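Local coordinates for protein OS-9 homolog (Saccharomyces cerevisiae, PDB 2YMA) that acts, through a homodimer formed by the dimerization domain described here, as a lectin targeting misfolded glycoproteins of the endoplasmic reticulum lumen for degradation, at residues N42-W47 / Q56-A61. Numbering follows the deposited sequence.
Sequences NAMSNW and QKFGNA
Met44 reaches from the loop after strand 36-39 to Lys57 and Phe58 on helix 52-67. This loop-to-helix packing lies within the Yos9 dimerization domain, where the single long helix packs beside a mixed beta sheet. It is a side-chain contact, with no hydrogen bond between 42-47 and 56-61. The Met44 chain is extended beyond CG (chi2 179°, chi3 174°), which carries its sulfur and methyl out to the helix. Its CE lies along the aliphatic part of Lys57, 3.7 Å from Lys57 CG. The Met44 and Lys57 side chains run past each other in opposite directions. The Lys57 amino end therefore comes back to the loop, where NZ is 3.9 Å from Ala43 CB and forms a salt bridge with Asp41.

Met44 also makes a Met-aromatic contact with Phe58. Met44 SD sits obliquely to the ring, 5.0 Å from the Phe58 ring centroid. Trp47 and Phe58 reach towards each other from opposite directions, and Trp47 also meets Phe58 at CE1. Their planes are steeply inclined, at 77°. Phe116 packs edge-to-face with both aromatic rings, and Val39 touches Met44, Trp47 and Phe58, so the contact continues into the sheet. Phe58 CE1 lies at the edge of the indole, in its plane, 3.6 Å from Trp47 CH2.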
loop_
_atom_site.group_PDB
_atom_site.type_symbol
_atom_site.label_atom_id
_atom_site.label_comp_id
_atom_site.label_asym_id
_atom_site.label_seq_id
_atom_site.Cartn_x
_atom_site.Cartn_y
_atom_site.Cartn_z
ATOM N N ASN A 42 14.385 15.301 -16.983
ATOM C CA ASN A 42 14.529 16.611 -16.338
ATOM C C ASN A 42 13.220 17.377 -16.166
ATOM O O ASN A 42 13.131 18.300 -15.354
ATOM C CB ASN A 42 15.537 17.482 -17.090
ATOM C CG ASN A 42 16.926 17.387 -16.507
ATOM O OD1 ASN A 42 17.097 17.045 -15.334
ATOM N ND2 ASN A 42 17.932 17.689 -17.320
ATOM N N ALA A 43 12.209 16.994 -16.935
ATOM C CA ALA A 43 10.896 17.610 -16.828
ATOM C C ALA A 43 10.084 16.988 -15.688
ATOM O O ALA A 43 8.930 17.357 -15.466
ATOM C CB ALA A 43 10.151 17.500 -18.150
ATOM N N MET A 44 10.697 16.045 -14.974
ATOM C CA MET A 44 10.080 15.413 -13.804
ATOM C C MET A 44 11.048 15.433 -12.628
ATOM O O MET A 44 11.184 14.440 -11.905
ATOM C CB MET A 44 9.714 13.957 -14.101
ATOM C CG MET A 44 8.386 13.741 -14.787
ATOM S SD MET A 44 8.131 11.981 -15.098
ATOM C CE MET A 44 6.468 12.011 -15.728
ATOM N N SER A 45 11.734 16.559 -12.455
ATOM C CA SER A 45 12.752 16.696 -11.417
ATOM C C SER A 45 12.168 17.251 -10.118
ATOM O O SER A 45 12.662 16.962 -9.017
ATOM C CB SER A 45 13.883 17.595 -11.921
ATOM O OG SER A 45 13.367 18.795 -12.475
ATOM N N ASN A 46 11.101 18.033 -10.262
ATOM C CA ASN A 46 10.478 18.738 -9.147
ATOM C C ASN A 46 9.151 18.115 -8.737
ATOM O O ASN A 46 8.135 18.302 -9.409
ATOM C CB ASN A 46 10.269 20.206 -9.525
ATOM C CG ASN A 46 9.583 21.006 -8.432
ATOM O OD1 ASN A 46 8.677 20.518 -7.744
ATOM N ND2 ASN A 46 10.010 22.252 -8.271
ATOM N N TRP A 47 9.155 17.406 -7.612
ATOM C CA TRP A 47 7.991 16.623 -7.191
ATOM C C TRP A 47 6.989 17.361 -6.304
ATOM O O TRP A 47 6.096 16.751 -5.712
ATOM C CB TRP A 47 8.433 15.287 -6.577
ATOM C CG TRP A 47 8.904 14.375 -7.655
ATOM C CD1 TRP A 47 10.165 14.310 -8.187
ATOM C CD2 TRP A 47 8.105 13.442 -8.394
ATOM N NE1 TRP A 47 10.201 13.377 -9.200
ATOM C CE2 TRP A 47 8.950 12.829 -9.346
ATOM C CE3 TRP A 47 6.755 13.066 -8.344
ATOM C CZ2 TRP A 47 8.492 11.853 -10.236
ATOM C CZ3 TRP A 47 6.302 12.088 -9.233
ATOM C CH2 TRP A 47 7.170 11.496 -10.160
ATOM N N GLN A 56 0.755 11.039 -17.105
ATOM C CA GLN A 56 0.686 10.527 -18.465
ATOM C C GLN A 56 1.942 9.717 -18.835
ATOM O O GLN A 56 1.849 8.669 -19.480
ATOM C CB GLN A 56 0.414 11.655 -19.464
ATOM C CG GLN A 56 -0.551 11.247 -20.579
ATOM C CD GLN A 56 -2.000 11.413 -20.178
ATOM O OE1 GLN A 56 -2.305 12.117 -19.222
ATOM N NE2 GLN A 56 -2.900 10.763 -20.909
ATOM N N LYS A 57 3.106 10.183 -18.397
ATOM C CA LYS A 57 4.342 9.448 -18.632
ATOM C C LYS A 57 4.401 8.160 -17.818
ATOM O O LYS A 57 4.766 7.109 -18.328
ATOM C CB LYS A 57 5.547 10.329 -18.332
ATOM C CG LYS A 57 5.697 11.473 -19.307
ATOM C CD LYS A 57 6.846 12.392 -18.925
ATOM C CE LYS A 57 7.104 13.442 -19.999
ATOM N NZ LYS A 57 8.020 14.510 -19.499
ATOM N N PHE A 58 4.033 8.245 -16.545
ATOM C CA PHE A 58 4.043 7.073 -15.689
ATOM C C PHE A 58 3.010 6.052 -16.140
ATOM O O PHE A 58 3.261 4.849 -16.097
ATOM C CB PHE A 58 3.855 7.467 -14.223
ATOM C CG PHE A 58 5.148 7.700 -13.502
ATOM C CD1 PHE A 58 5.783 8.926 -13.569
ATOM C CD2 PHE A 58 5.749 6.680 -12.785
ATOM C CE1 PHE A 58 6.984 9.140 -12.915
ATOM C CE2 PHE A 58 6.948 6.882 -12.140
ATOM C CZ PHE A 58 7.569 8.120 -12.200
ATOM N N GLY A 59 1.860 6.527 -16.602
ATOM C CA GLY A 59 0.890 5.629 -17.204
ATOM C C GLY A 59 1.528 4.754 -18.277
ATOM O O GLY A 59 1.336 3.537 -18.286
ATOM N N ASN A 60 2.290 5.372 -19.182
ATOM C CA ASN A 60 2.942 4.641 -20.267
ATOM C C ASN A 60 3.978 3.652 -19.753
ATOM O O ASN A 60 4.053 2.507 -20.222
ATOM C CB ASN A 60 3.632 5.603 -21.247
ATOM C CG ASN A 60 2.667 6.535 -21.933
ATOM O OD1 ASN A 60 1.498 6.204 -22.130
ATOM N ND2 ASN A 60 3.150 7.721 -22.296
ATOM N N ALA A 61 4.793 4.102 -18.803
ATOM C CA ALA A 61 5.826 3.244 -18.232
ATOM C C ALA A 61 5.222 2.012 -17.535
ATOM O O ALA A 61 5.774 0.901 -17.628
ATOM C CB ALA A 61 6.704 4.035 -17.269
#